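Local structure of magnesium-protoporphyrin O-methyltransferase (Synechocystis sp., 4QDJ) at residues D49-W54 and I132-L137; G59-L64 and I78-A83; A147-L152 and R158-S163; H193-I198 and R223-V228. The protein catalyses the transfer of a methyl group from S-adenosylmethionine to Mg-protoporphyrin IX, giving its 13-monomethyl ester, a step of chlorophyll biosynthesis. All coordinates share one frame; numbering follows the deposited sequence.

Interaction 1. Residues D49-W54 and I132-L137. With SAM (S-adenosylmethionine), chain B.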
loop_
_atom_site.group_PDB
_atom_site.type_symbol
_atom_site.label_atom_id
_atom_site.label_comp_id
_atom_site.label_asym_id
_atom_site.label_seq_id
_atom_site.Cartn_x
_atom_site.Cartn_y
_atom_site.Cartn_z
ATOM N N ASP A 49 -1.958 -9.320 6.445
ATOM C CA ASP A 49 -2.358 -9.823 7.757
ATOM C C ASP A 49 -1.452 -9.321 8.881
ATOM O O ASP A 49 -1.920 -9.056 9.987
ATOM C CB ASP A 49 -2.426 -11.354 7.765
ATOM C CG ASP A 49 -3.623 -11.892 6.998
ATOM O OD1 ASP A 49 -4.573 -11.122 6.744
ATOM O OD2 ASP A 49 -3.614 -13.093 6.654
ATOM N N SER A 50 -0.159 -9.186 8.598
ATOM C CA SER A 50 0.794 -8.685 9.586
ATOM C C SER A 50 0.489 -7.239 9.965
ATOM O O SER A 50 0.557 -6.862 11.134
ATOM C CB SER A 50 2.230 -8.795 9.060
ATOM O OG SER A 50 2.656 -10.145 8.999
ATOM N N VAL A 51 0.159 -6.427 8.967
ATOM C CA VAL A 51 -0.147 -5.022 9.214
ATOM C C VAL A 51 -1.469 -4.866 9.964
ATOM O O VAL A 51 -1.561 -4.104 10.929
ATOM C CB VAL A 51 -0.140 -4.206 7.904
ATOM C CG1 VAL A 51 -0.655 -2.787 8.141
ATOM C CG2 VAL A 51 1.265 -4.174 7.327
ATOM N N VAL A 52 -2.487 -5.606 9.537
ATOM C CA VAL A 52 -3.762 -5.611 10.246
ATOM C C VAL A 52 -3.551 -6.012 11.705
ATOM O O VAL A 52 -4.096 -5.384 12.617
ATOM C CB VAL A 52 -4.785 -6.555 9.576
ATOM C CG1 VAL A 52 -6.040 -6.687 10.434
ATOM C CG2 VAL A 52 -5.140 -6.046 8.184
ATOM N N ALA A 53 -2.734 -7.039 11.922
ATOM C CA ALA A 53 -2.456 -7.523 13.271
ATOM C C ALA A 53 -1.791 -6.458 14.146
ATOM O O ALA A 53 -2.122 -6.329 15.326
ATOM C CB ALA A 53 -1.602 -8.785 13.221
ATOM N N TRP A 54 -0.856 -5.704 13.569
ATOM C CA TRP A 54 -0.208 -4.609 14.289
ATOM C C TRP A 54 -1.247 -3.609 14.769
ATOM O O TRP A 54 -1.251 -3.204 15.934
ATOM C CB TRP A 54 0.772 -3.864 13.382
ATOM C CG TRP A 54 2.122 -4.483 13.232
ATOM C CD1 TRP A 54 2.630 -5.546 13.922
ATOM C CD2 TRP A 54 3.146 -4.065 12.325
ATOM N NE1 TRP A 54 3.909 -5.817 13.494
ATOM C CE2 TRP A 54 4.248 -4.923 12.513
ATOM C CE3 TRP A 54 3.235 -3.050 11.365
ATOM C CZ2 TRP A 54 5.427 -4.793 11.780
ATOM C CZ3 TRP A 54 4.405 -2.923 10.639
ATOM C CH2 TRP A 54 5.486 -3.790 10.852
ATOM N N ILE A 132 -0.504 4.411 5.267
ATOM C CA ILE A 132 0.061 3.115 4.911
ATOM C C ILE A 132 0.291 3.014 3.408
ATOM O O ILE A 132 -0.570 3.386 2.614
ATOM C CB ILE A 132 -0.857 1.957 5.362
ATOM C CG1 ILE A 132 -1.226 2.105 6.841
ATOM C CG2 ILE A 132 -0.188 0.609 5.105
ATOM C CD1 ILE A 132 -2.198 1.052 7.330
ATOM N N CYS A 133 1.456 2.508 3.024
ATOM C CA CYS A 133 1.789 2.327 1.618
ATOM C C CYS A 133 2.506 0.994 1.439
ATOM O O CYS A 133 3.707 0.891 1.687
ATOM C CB CYS A 133 2.666 3.484 1.138
ATOM S SG CYS A 133 2.999 3.502 -0.629
ATOM N N LEU A 134 1.758 -0.026 1.021
ATOM C CA LEU A 134 2.290 -1.382 0.911
ATOM C C LEU A 134 2.527 -1.805 -0.530
ATOM O O LEU A 134 1.632 -1.698 -1.368
ATOM C CB LEU A 134 1.341 -2.391 1.560
ATOM C CG LEU A 134 1.000 -2.233 3.039
ATOM C CD1 LEU A 134 0.159 -3.413 3.507
ATOM C CD2 LEU A 134 2.264 -2.097 3.878
ATOM N N ASP A 135 3.733 -2.298 -0.799
ATOM C CA ASP A 135 4.090 -2.868 -2.099
ATOM C C ASP A 135 3.805 -1.923 -3.266
ATOM O O ASP A 135 3.355 -2.350 -4.332
ATOM C CB ASP A 135 3.391 -4.216 -2.318
ATOM C CG ASP A 135 3.832 -5.281 -1.322
ATOM O OD1 ASP A 135 4.769 -5.027 -0.531
ATOM O OD2 ASP A 135 3.246 -6.385 -1.337
ATOM N N VAL A 136 4.066 -0.638 -3.054
ATOM C CA VAL A 136 3.884 0.368 -4.091
ATOM C C VAL A 136 5.239 0.934 -4.511
ATOM O O VAL A 136 5.499 1.138 -5.698
ATOM C CB VAL A 136 2.975 1.514 -3.601
ATOM C CG1 VAL A 136 2.912 2.632 -4.630
ATOM C CG2 VAL A 136 1.581 0.992 -3.285
ATOM N N LEU A 137 6.107 1.159 -3.527
ATOM C CA LEU A 137 7.416 1.764 -3.764
ATOM C C LEU A 137 8.301 0.921 -4.679
ATOM O O LEU A 137 9.252 1.427 -5.268
ATOM C CB LEU A 137 8.132 2.025 -2.435
ATOM C CG LEU A 137 7.444 3.015 -1.494
ATOM C CD1 LEU A 137 8.204 3.129 -0.181
ATOM C CD2 LEU A 137 7.301 4.377 -2.159
HETATM N N SAM B . -1.094 -1.669 -1.688
HETATM C CA SAM B . -1.928 -2.666 -2.353
HETATM C C SAM B . -1.792 -4.024 -1.676
HETATM O O SAM B . -0.768 -4.320 -1.059
HETATM O OXT SAM B . -2.705 -4.848 -1.730
HETATM C CB SAM B . -1.629 -2.769 -3.850
HETATM C CG SAM B . -0.200 -3.130 -4.250
HETATM S SD SAM B . -0.020 -3.304 -6.049
HETATM C CE SAM B . 1.501 -4.276 -6.175
HETATM C "C5'" SAM B . 0.628 -1.675 -6.477
HETATM C "C4'" SAM B . -0.483 -0.645 -6.613
HETATM O "O4'" SAM B . 0.075 0.642 -6.462
HETATM C "C3'" SAM B . -1.167 -0.680 -7.973
HETATM O "O3'" SAM B . -2.558 -0.794 -7.785
HETATM C "C2'" SAM B . -0.848 0.667 -8.591
HETATM O "O2'" SAM B . -1.921 1.171 -9.356
HETATM C "C1'" SAM B . -0.566 1.514 -7.362
HETATM N N9 SAM B . 0.282 2.681 -7.633
HETATM C C8 SAM B . 1.448 2.719 -8.348
HETATM N N7 SAM B . 1.901 3.994 -8.349
HETATM C C5 SAM B . 1.039 4.760 -7.643
HETATM C C6 SAM B . 1.023 6.112 -7.335
HETATM N N6 SAM B . 1.994 6.912 -7.768
HETATM N N1 SAM B . -0.013 6.619 -6.580
HETATM C C2 SAM B . -1.020 5.789 -6.131
HETATM N N3 SAM B . -1.000 4.446 -6.444
HETATM C C4 SAM B . 0.018 3.945 -7.185
#
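Leu134 O accepts a 2.7 Å hydrogen bond from the amino nitrogen N of S-adenosylmethionine, while the side chain of the same residue leads off to meet helix 35-58. Two further residues of the pocket follow. Asp135 O lies 3.2 Å from the transferable methyl CE of the cofactor, and Val136 CG2 sits 3.5 Å from the ribose oxygen O4'. Val136 CG1, anti to its own backbone N (chi1 174°), meets the ligand as well, at 4.0 Å from N9, which ties ribose and base to one branched side chain. An alanine here removes both methyls and would probably open a gap beside O4' and N9, letting the ribose shift. On the helix side Val51 does the touching through both methyls: CG2 is 4.0 Å from Leu134 CD1, the two side chains lying alongside with opposite headings, and CG1 is 4.2 Å from Ile132 CD1. The carboxylate of Asp135 is held by Ser163, Ser222 and Tyr220. In this class I methyltransferase fold, strand 130-133 runs between strands 65-69 and 159-164, with helix 35-58 packed across the sheet and Val51 reaching over to Ile224 of strand 221-229.

Interaction 2. Residues G59-L64 and I78-A83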
loop_
_atom_site.group_PDB
_atom_site.type_symbol
_atom_site.label_atom_id
_atom_site.label_comp_id
_atom_site.label_asym_id
_atom_site.label_seq_id
_atom_site.Cartn_x
_atom_site.Cartn_y
_atom_site.Cartn_z
ATOM N N GLY A 59 -5.163 -1.539 19.878
ATOM C CA GLY A 59 -6.408 -1.360 20.603
ATOM C C GLY A 59 -7.195 -0.112 20.244
ATOM O O GLY A 59 -8.272 0.125 20.792
ATOM N N ASN A 60 -6.671 0.686 19.318
ATOM C CA ASN A 60 -7.294 1.961 18.971
ATOM C C ASN A 60 -7.764 2.040 17.522
ATOM O O ASN A 60 -8.018 3.126 17.004
ATOM C CB ASN A 60 -6.328 3.112 19.252
ATOM C CG ASN A 60 -5.115 3.084 18.343
ATOM O OD1 ASN A 60 -4.771 2.043 17.782
ATOM N ND2 ASN A 60 -4.463 4.229 18.192
ATOM N N LEU A 61 -7.874 0.891 16.869
ATOM C CA LEU A 61 -8.259 0.860 15.460
ATOM C C LEU A 61 -9.689 1.351 15.159
ATOM O O LEU A 61 -9.894 2.052 14.168
ATOM C CB LEU A 61 -8.005 -0.525 14.854
ATOM C CG LEU A 61 -8.048 -0.620 13.328
ATOM C CD1 LEU A 61 -7.104 0.395 12.697
ATOM C CD2 LEU A 61 -7.699 -2.029 12.876
ATOM N N PRO A 62 -10.685 0.983 15.992
ATOM C CA PRO A 62 -12.019 1.525 15.709
ATOM C C PRO A 62 -12.049 3.050 15.727
ATOM O O PRO A 62 -11.697 3.665 16.735
ATOM C CB PRO A 62 -12.869 0.966 16.853
ATOM C CG PRO A 62 -12.205 -0.312 17.205
ATOM C CD PRO A 62 -10.733 -0.050 17.045
ATOM N N GLY A 63 -12.446 3.646 14.607
ATOM C CA GLY A 63 -12.549 5.090 14.499
ATOM C C GLY A 63 -11.266 5.776 14.065
ATOM O O GLY A 63 -11.245 6.990 13.862
ATOM N N LEU A 64 -10.193 5.004 13.919
ATOM C CA LEU A 64 -8.897 5.565 13.545
ATOM C C LEU A 64 -8.880 6.013 12.086
ATOM O O LEU A 64 -9.317 5.280 11.200
ATOM C CB LEU A 64 -7.788 4.538 13.783
ATOM C CG LEU A 64 -6.353 5.064 13.738
ATOM C CD1 LEU A 64 -6.084 5.960 14.942
ATOM C CD2 LEU A 64 -5.357 3.914 13.682
ATOM N N ILE A 78 -10.127 -3.074 3.055
ATOM C CA ILE A 78 -11.336 -3.771 3.477
ATOM C C ILE A 78 -11.226 -4.392 4.882
ATOM O O ILE A 78 -12.074 -4.121 5.733
ATOM C CB ILE A 78 -11.821 -4.771 2.400
ATOM C CG1 ILE A 78 -12.232 -4.004 1.139
ATOM C CG2 ILE A 78 -12.976 -5.615 2.921
ATOM C CD1 ILE A 78 -12.480 -4.879 -0.071
ATOM N N PRO A 79 -10.177 -5.195 5.149
ATOM C CA PRO A 79 -10.094 -5.714 6.523
ATOM C C PRO A 79 -9.900 -4.644 7.601
ATOM O O PRO A 79 -10.348 -4.850 8.729
ATOM C CB PRO A 79 -8.893 -6.669 6.479
ATOM C CG PRO A 79 -8.144 -6.313 5.246
ATOM C CD PRO A 79 -9.162 -5.808 4.275
ATOM N N LEU A 80 -9.260 -3.524 7.275
ATOM C CA LEU A 80 -9.148 -2.440 8.249
ATOM C C LEU A 80 -10.517 -1.828 8.534
ATOM O O LEU A 80 -10.844 -1.533 9.682
ATOM C CB LEU A 80 -8.161 -1.366 7.785
ATOM C CG LEU A 80 -6.686 -1.775 7.800
ATOM C CD1 LEU A 80 -5.805 -0.603 7.391
ATOM C CD2 LEU A 80 -6.284 -2.292 9.179
ATOM N N ALA A 81 -11.318 -1.650 7.487
ATOM C CA ALA A 81 -12.669 -1.122 7.646
ATOM C C ALA A 81 -13.546 -2.095 8.427
ATOM O O ALA A 81 -14.364 -1.682 9.249
ATOM C CB ALA A 81 -13.287 -0.816 6.292
ATOM N N GLN A 82 -13.372 -3.388 8.163
ATOM C CA GLN A 82 -14.090 -4.427 8.893
ATOM C C GLN A 82 -13.791 -4.352 10.387
ATOM O O GLN A 82 -14.653 -4.644 11.219
ATOM C CB GLN A 82 -13.727 -5.814 8.349
ATOM C CG GLN A 82 -14.369 -6.136 7.008
ATOM C CD GLN A 82 -13.876 -7.440 6.403
ATOM O OE1 GLN A 82 -12.676 -7.715 6.381
ATOM N NE2 GLN A 82 -14.805 -8.250 5.904
ATOM N N ALA A 83 -12.567 -3.946 10.718
ATOM C CA ALA A 83 -12.140 -3.831 12.110
ATOM C C ALA A 83 -12.520 -2.484 12.729
ATOM O O ALA A 83 -12.209 -2.217 13.891
ATOM C CB ALA A 83 -10.639 -4.071 12.227
#
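The methyl CD2 of Leu61 carries the tight half of this contact, touching two residues of segment 78-83 at once. It approaches Ala83 CB to 3.6 Å, and Leu80 CD2, whose side chain lies roughly perpendicular to that of Leu61, to 4.0 Å. Leu61 CG is anti to the backbone N (chi1 -166°), which carries the branch away from the loop and toward the end of helix 77-82. Leu55 of helix 35-58 touches both leucines, and Ile132 of the sheet also packs on Leu80, so that both leucines are buried, while Ala83 stays partly exposed. Segment 59-64 forms the link from helix 35-58 into strand 65-69, and helix 77-82 then provides the crossover to the parallel neighbour strand 86-91, a beta-alpha-beta arrangement of the Rossmann-like sheet. Just before the strand, Leu61 to Leu64 make a type II turn closed by the 3.0 Å bond from Leu64 N to Leu61 O, with Gly63 at the position of positive phi. Toward solvent the packing thins. Here the exposed Pro62 meets the end of the helix through ring carbon CG, 3.8 Å from Ala83 O, a van der Waals touch between a ring carbon and a carbonyl oxygen.

Interaction 3. Residues A147-L152 and R158-S163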
loop_
_atom_site.group_PDB
_atom_site.type_symbol
_atom_site.label_atom_id
_atom_site.label_comp_id
_atom_site.label_asym_id
_atom_site.label_seq_id
_atom_site.Cartn_x
_atom_site.Cartn_y
_atom_site.Cartn_z
ATOM N N ALA A 147 10.883 10.999 -2.624
ATOM C CA ALA A 147 9.920 12.088 -2.740
ATOM C C ALA A 147 8.525 11.616 -2.336
ATOM O O ALA A 147 7.770 12.351 -1.701
ATOM C CB ALA A 147 9.910 12.639 -4.160
ATOM N N MET A 148 8.193 10.384 -2.707
ATOM C CA MET A 148 6.902 9.802 -2.358
ATOM C C MET A 148 6.763 9.619 -0.849
ATOM O O MET A 148 5.733 9.962 -0.268
ATOM C CB MET A 148 6.704 8.468 -3.077
ATOM C CG MET A 148 6.502 8.611 -4.576
ATOM S SD MET A 148 6.544 7.042 -5.462
ATOM C CE MET A 148 5.197 6.158 -4.686
ATOM N N ILE A 149 7.803 9.079 -0.222
ATOM C CA ILE A 149 7.802 8.886 1.224
ATOM C C ILE A 149 7.678 10.218 1.959
ATOM O O ILE A 149 6.933 10.332 2.931
ATOM C CB ILE A 149 9.064 8.136 1.693
ATOM C CG1 ILE A 149 9.042 6.696 1.174
ATOM C CG2 ILE A 149 9.162 8.146 3.211
ATOM C CD1 ILE A 149 10.337 5.949 1.390
ATOM N N SER A 150 8.401 11.227 1.484
ATOM C CA SER A 150 8.346 12.548 2.098
ATOM C C SER A 150 6.942 13.139 2.015
ATOM O O SER A 150 6.467 13.765 2.961
ATOM C CB SER A 150 9.368 13.486 1.455
ATOM O OG SER A 150 10.690 13.036 1.704
ATOM N N HIS A 151 6.269 12.929 0.889
ATOM C CA HIS A 151 4.910 13.435 0.757
ATOM C C HIS A 151 3.949 12.692 1.680
ATOM O O HIS A 151 3.116 13.306 2.342
ATOM C CB HIS A 151 4.403 13.353 -0.680
ATOM C CG HIS A 151 3.044 13.948 -0.860
ATOM N ND1 HIS A 151 2.832 15.309 -0.912
ATOM C CD2 HIS A 151 1.823 13.373 -0.961
ATOM C CE1 HIS A 151 1.541 15.546 -1.060
ATOM N NE2 HIS A 151 0.905 14.388 -1.089
ATOM N N LEU A 152 4.069 11.369 1.715
ATOM C CA LEU A 152 3.232 10.558 2.590
ATOM C C LEU A 152 3.446 10.940 4.050
ATOM O O LEU A 152 2.495 10.997 4.833
ATOM C CB LEU A 152 3.517 9.070 2.380
ATOM C CG LEU A 152 3.098 8.498 1.025
ATOM C CD1 LEU A 152 3.527 7.047 0.909
ATOM C CD2 LEU A 152 1.593 8.630 0.828
ATOM N N ARG A 158 0.902 10.909 12.954
ATOM C CA ARG A 158 1.577 10.064 13.932
ATOM C C ARG A 158 2.388 8.911 13.342
ATOM O O ARG A 158 3.504 8.643 13.787
ATOM C CB ARG A 158 0.568 9.513 14.945
ATOM C CG ARG A 158 1.212 8.832 16.141
ATOM C CD ARG A 158 0.164 8.336 17.122
ATOM N NE ARG A 158 -0.708 7.337 16.514
ATOM C CZ ARG A 158 -0.465 6.030 16.523
ATOM N NH1 ARG A 158 0.626 5.560 17.113
ATOM N NH2 ARG A 158 -1.313 5.193 15.942
ATOM N N ARG A 159 1.837 8.227 12.346
ATOM C CA ARG A 159 2.424 6.964 11.918
ATOM C C ARG A 159 2.420 6.744 10.407
ATOM O O ARG A 159 1.438 7.033 9.725
ATOM C CB ARG A 159 1.721 5.801 12.628
ATOM C CG ARG A 159 2.160 4.425 12.163
ATOM C CD ARG A 159 1.604 3.332 13.056
ATOM N NE ARG A 159 0.151 3.400 13.175
ATOM C CZ ARG A 159 -0.579 2.553 13.894
ATOM N NH1 ARG A 159 0.010 1.568 14.561
ATOM N NH2 ARG A 159 -1.897 2.693 13.950
ATOM N N LEU A 160 3.539 6.231 9.901
ATOM C CA LEU A 160 3.668 5.853 8.502
ATOM C C LEU A 160 4.160 4.410 8.422
ATOM O O LEU A 160 5.188 4.067 9.001
ATOM C CB LEU A 160 4.648 6.788 7.789
ATOM C CG LEU A 160 4.961 6.521 6.314
ATOM C CD1 LEU A 160 3.687 6.491 5.478
ATOM C CD2 LEU A 160 5.931 7.569 5.784
ATOM N N ILE A 161 3.412 3.563 7.722
ATOM C CA ILE A 161 3.811 2.174 7.536
ATOM C C ILE A 161 4.113 1.929 6.063
ATOM O O ILE A 161 3.301 2.257 5.201
ATOM C CB ILE A 161 2.715 1.206 8.018
ATOM C CG1 ILE A 161 2.537 1.328 9.532
ATOM C CG2 ILE A 161 3.054 -0.229 7.637
ATOM C CD1 ILE A 161 1.297 0.642 10.058
ATOM N N LEU A 162 5.287 1.369 5.783
ATOM C CA LEU A 162 5.724 1.124 4.412
ATOM C C LEU A 162 6.190 -0.312 4.244
ATOM O O LEU A 162 6.683 -0.926 5.187
ATOM C CB LEU A 162 6.899 2.035 4.049
ATOM C CG LEU A 162 6.788 3.546 4.220
ATOM C CD1 LEU A 162 8.135 4.193 3.933
ATOM C CD2 LEU A 162 5.711 4.112 3.309
ATOM N N SER A 163 6.051 -0.842 3.034
ATOM C CA SER A 163 6.729 -2.084 2.688
ATOM C C SER A 163 7.466 -1.927 1.363
ATOM O O SER A 163 7.055 -1.156 0.496
ATOM C CB SER A 163 5.765 -3.275 2.656
ATOM O OG SER A 163 4.889 -3.206 1.549
#
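Ile149 and Leu162 make the closest approach between helix and strand, Leu162 CD1 lying 3.8 Å from Ile149 CD1 and equally near CG1 of the same residue. One turn on, Leu152 sets its CB 4.0 Å from Leu160 CD1. The other methyl of that leucine, CD2, reaches back to Ile149 CG2 at 4.2 Å, with the two side chains nearly perpendicular. Leu160 can address both helix residues because its CG stands anti to the backbone N (chi1 178°), its two methyls parting toward Leu152 and Ile149. Behind this first shell, Cys133 of the adjacent strand packs against Leu152 and Leu162, while Ile198, Ile201 and Leu202 of helix 195-204 border Ile149. Helix 147-152 and strand 159-163 run at 151° between their N-to-C directions, with a closest approach of the axes of 10.2 Å, as expected where the helix of a beta-alpha-beta unit returns to its second strand, here from strand 130-133 through helix 142-155 to strand 159-164. Arg159, alternating with the leucines, points to the other side of the sheet, where Asp58 and Glu226 pair with it. Across the contact the side chains meet purely through aliphatic carbon, so close fit and burial of aliphatic surface, rather than directional bonds, probably hold this helix face on the strand.

Interaction 4. Residues H193-I198 and R223-V228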
loop_
_atom_site.group_PDB
_atom_site.type_symbol
_atom_site.label_atom_id
_atom_site.label_comp_id
_atom_site.label_asym_id
_atom_site.label_seq_id
_atom_site.Cartn_x
_atom_site.Cartn_y
_atom_site.Cartn_z
ATOM N N HIS A 193 14.997 -1.457 -2.762
ATOM C CA HIS A 193 15.498 -0.311 -2.018
ATOM C C HIS A 193 16.292 -0.776 -0.813
ATOM O O HIS A 193 15.911 -1.736 -0.146
ATOM C CB HIS A 193 14.343 0.581 -1.564
ATOM C CG HIS A 193 13.512 1.104 -2.691
ATOM N ND1 HIS A 193 13.976 2.051 -3.579
ATOM C CD2 HIS A 193 12.251 0.807 -3.083
ATOM C CE1 HIS A 193 13.035 2.317 -4.466
ATOM N NE2 HIS A 193 11.979 1.574 -4.188
ATOM N N LYS A 194 17.406 -0.103 -0.545
ATOM C CA LYS A 194 18.196 -0.387 0.642
ATOM C C LYS A 194 17.435 0.066 1.874
ATOM O O LYS A 194 16.913 1.181 1.912
ATOM C CB LYS A 194 19.545 0.334 0.584
ATOM C CG LYS A 194 20.471 -0.142 -0.522
ATOM C CD LYS A 194 21.801 0.596 -0.479
ATOM C CE LYS A 194 22.726 0.136 -1.595
ATOM N NZ LYS A 194 23.003 -1.326 -1.525
ATOM N N GLU A 195 17.373 -0.798 2.883
ATOM C CA GLU A 195 16.720 -0.448 4.138
ATOM C C GLU A 195 17.372 0.779 4.769
ATOM O O GLU A 195 16.692 1.611 5.367
ATOM C CB GLU A 195 16.730 -1.629 5.115
ATOM C CG GLU A 195 16.195 -1.277 6.496
ATOM C CD GLU A 195 15.809 -2.492 7.317
ATOM O OE1 GLU A 195 15.569 -3.567 6.728
ATOM O OE2 GLU A 195 15.742 -2.368 8.558
ATOM N N ALA A 196 18.687 0.897 4.614
ATOM C CA ALA A 196 19.411 2.051 5.134
ATOM C C ALA A 196 18.912 3.344 4.492
ATOM O O ALA A 196 18.789 4.371 5.161
ATOM C CB ALA A 196 20.913 1.886 4.921
ATOM N N ASP A 197 18.615 3.283 3.196
ATOM C CA ASP A 197 18.088 4.441 2.479
ATOM C C ASP A 197 16.681 4.793 2.952
ATOM O O ASP A 197 16.372 5.961 3.181
ATOM C CB ASP A 197 18.077 4.195 0.967
ATOM C CG ASP A 197 19.471 4.149 0.370
ATOM O OD1 ASP A 197 20.430 4.586 1.039
ATOM O OD2 ASP A 197 19.605 3.685 -0.782
ATOM N N ILE A 198 15.829 3.782 3.095
ATOM C CA ILE A 198 14.456 3.999 3.544
ATOM C C ILE A 198 14.424 4.576 4.959
ATOM O O ILE A 198 13.672 5.510 5.240
ATOM C CB ILE A 198 13.627 2.699 3.487
ATOM C CG1 ILE A 198 13.602 2.140 2.060
ATOM C CG2 ILE A 198 12.206 2.946 3.980
ATOM C CD1 ILE A 198 12.956 3.069 1.050
ATOM N N ARG A 223 9.780 -6.253 3.040
ATOM C CA ARG A 223 10.228 -5.733 4.323
ATOM C C ARG A 223 9.241 -4.666 4.778
ATOM O O ARG A 223 8.936 -3.744 4.028
ATOM C CB ARG A 223 11.626 -5.130 4.171
ATOM C CG ARG A 223 12.174 -4.463 5.417
ATOM C CD ARG A 223 12.441 -5.463 6.530
ATOM N NE ARG A 223 13.309 -4.887 7.552
ATOM C CZ ARG A 223 13.209 -5.135 8.854
ATOM N NH1 ARG A 223 12.270 -5.954 9.308
ATOM N NH2 ARG A 223 14.049 -4.559 9.705
ATOM N N ILE A 224 8.738 -4.794 6.001
ATOM C CA ILE A 224 7.722 -3.877 6.510
ATOM C C ILE A 224 8.283 -3.025 7.642
ATOM O O ILE A 224 8.852 -3.552 8.594
ATOM C CB ILE A 224 6.491 -4.648 7.030
ATOM C CG1 ILE A 224 6.116 -5.776 6.066
ATOM C CG2 ILE A 224 5.315 -3.702 7.246
ATOM C CD1 ILE A 224 5.097 -6.745 6.627
ATOM N N LEU A 225 8.127 -1.709 7.533
ATOM C CA LEU A 225 8.572 -0.795 8.581
ATOM C C LEU A 225 7.414 0.033 9.112
ATOM O O LEU A 225 6.665 0.630 8.339
ATOM C CB LEU A 225 9.655 0.150 8.055
ATOM C CG LEU A 225 10.932 -0.471 7.491
ATOM C CD1 LEU A 225 11.877 0.619 7.005
ATOM C CD2 LEU A 225 11.611 -1.348 8.531
ATOM N N GLU A 226 7.272 0.062 10.432
ATOM C CA GLU A 226 6.356 0.987 11.083
ATOM C C GLU A 226 7.168 2.169 11.580
ATOM O O GLU A 226 8.089 2.003 12.380
ATOM C CB GLU A 226 5.642 0.319 12.259
ATOM C CG GLU A 226 4.717 1.255 13.024
ATOM C CD GLU A 226 4.161 0.628 14.288
ATOM O OE1 GLU A 226 4.925 -0.049 15.005
ATOM O OE2 GLU A 226 2.957 0.809 14.565
ATOM N N ALA A 227 6.839 3.358 11.089
ATOM C CA ALA A 227 7.534 4.570 11.492
ATOM C C ALA A 227 6.592 5.462 12.287
ATOM O O ALA A 227 5.432 5.646 11.919
ATOM C CB ALA A 227 8.071 5.306 10.274
ATOM N N VAL A 228 7.093 6.008 13.387
ATOM C CA VAL A 228 6.289 6.866 14.250
ATOM C C VAL A 228 6.948 8.233 14.417
ATOM O O VAL A 228 8.163 8.328 14.605
ATOM C CB VAL A 228 6.049 6.207 15.627
ATOM C CG1 VAL A 228 5.389 7.180 16.591
ATOM C CG2 VAL A 228 5.203 4.949 15.469
#
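Charge pairing dominates at one end of the contact, where Arg223 grips the carboxylate of Glu195 side-on with two nitrogens. NE donates to OE1 at 2.7 Å and NH2 to OE2 of the same glutamate at 3.0 Å, both bonds fairly straight at 164°. The carboxylate and guanidinium planes are turned 37° apart: OE2 is met on its syn side, whereas NE comes to OE1 from above the carboxylate plane. Glu195 reaches across with an extended chain, its CG anti to the backbone N (chi1 174°), while Arg223 bends at its second torsion to present its edge. Further partners fix both groups, Arg199 at OE2 and Gly213 O at NH1. A leucine in place of this arginine would probably leave the Glu195 carboxylate with one cationic partner fewer and Gly213 O without this donor. The apolar pair lies alongside, Ile198 CG2 3.8 Å from Leu225 CD1. Leu225 CD2 packs on the charged group itself, 3.9 Å above one face of the Arg223 guanidinium, toward its rim. The salt bridge beside the aliphatic contact probably helps hold helix 195-204 on strand 221-229. Glu195 directly follows the N-cap residue Lys194, where a negative charge probably also suits the helix dipole.

How the interactions relate
From the N terminus, helix 35-58 supplies the first half of interaction 1, whose partner comes only at residues 132-137, closing a long loop around the first strands of the sheet. Interaction 2 is nested inside it, joining the link before strand 65-69 to helix 77-82, and the two meet where Leu80 packs on Val52 and Ile132. Interaction 3 then opens and closes in series, and interaction 4 follows beyond the unmodelled residues 168-188, so none cross. Neighbouring strands join them: Cys133 N bonds to Ile161 O between interactions 1 and 3, Leu225 N to Leu162 O between 3 and 4. His193 NE2 to Leu137 O ties interaction 4 back to segment 132-137, which carries pocket residues Leu134 to Val136.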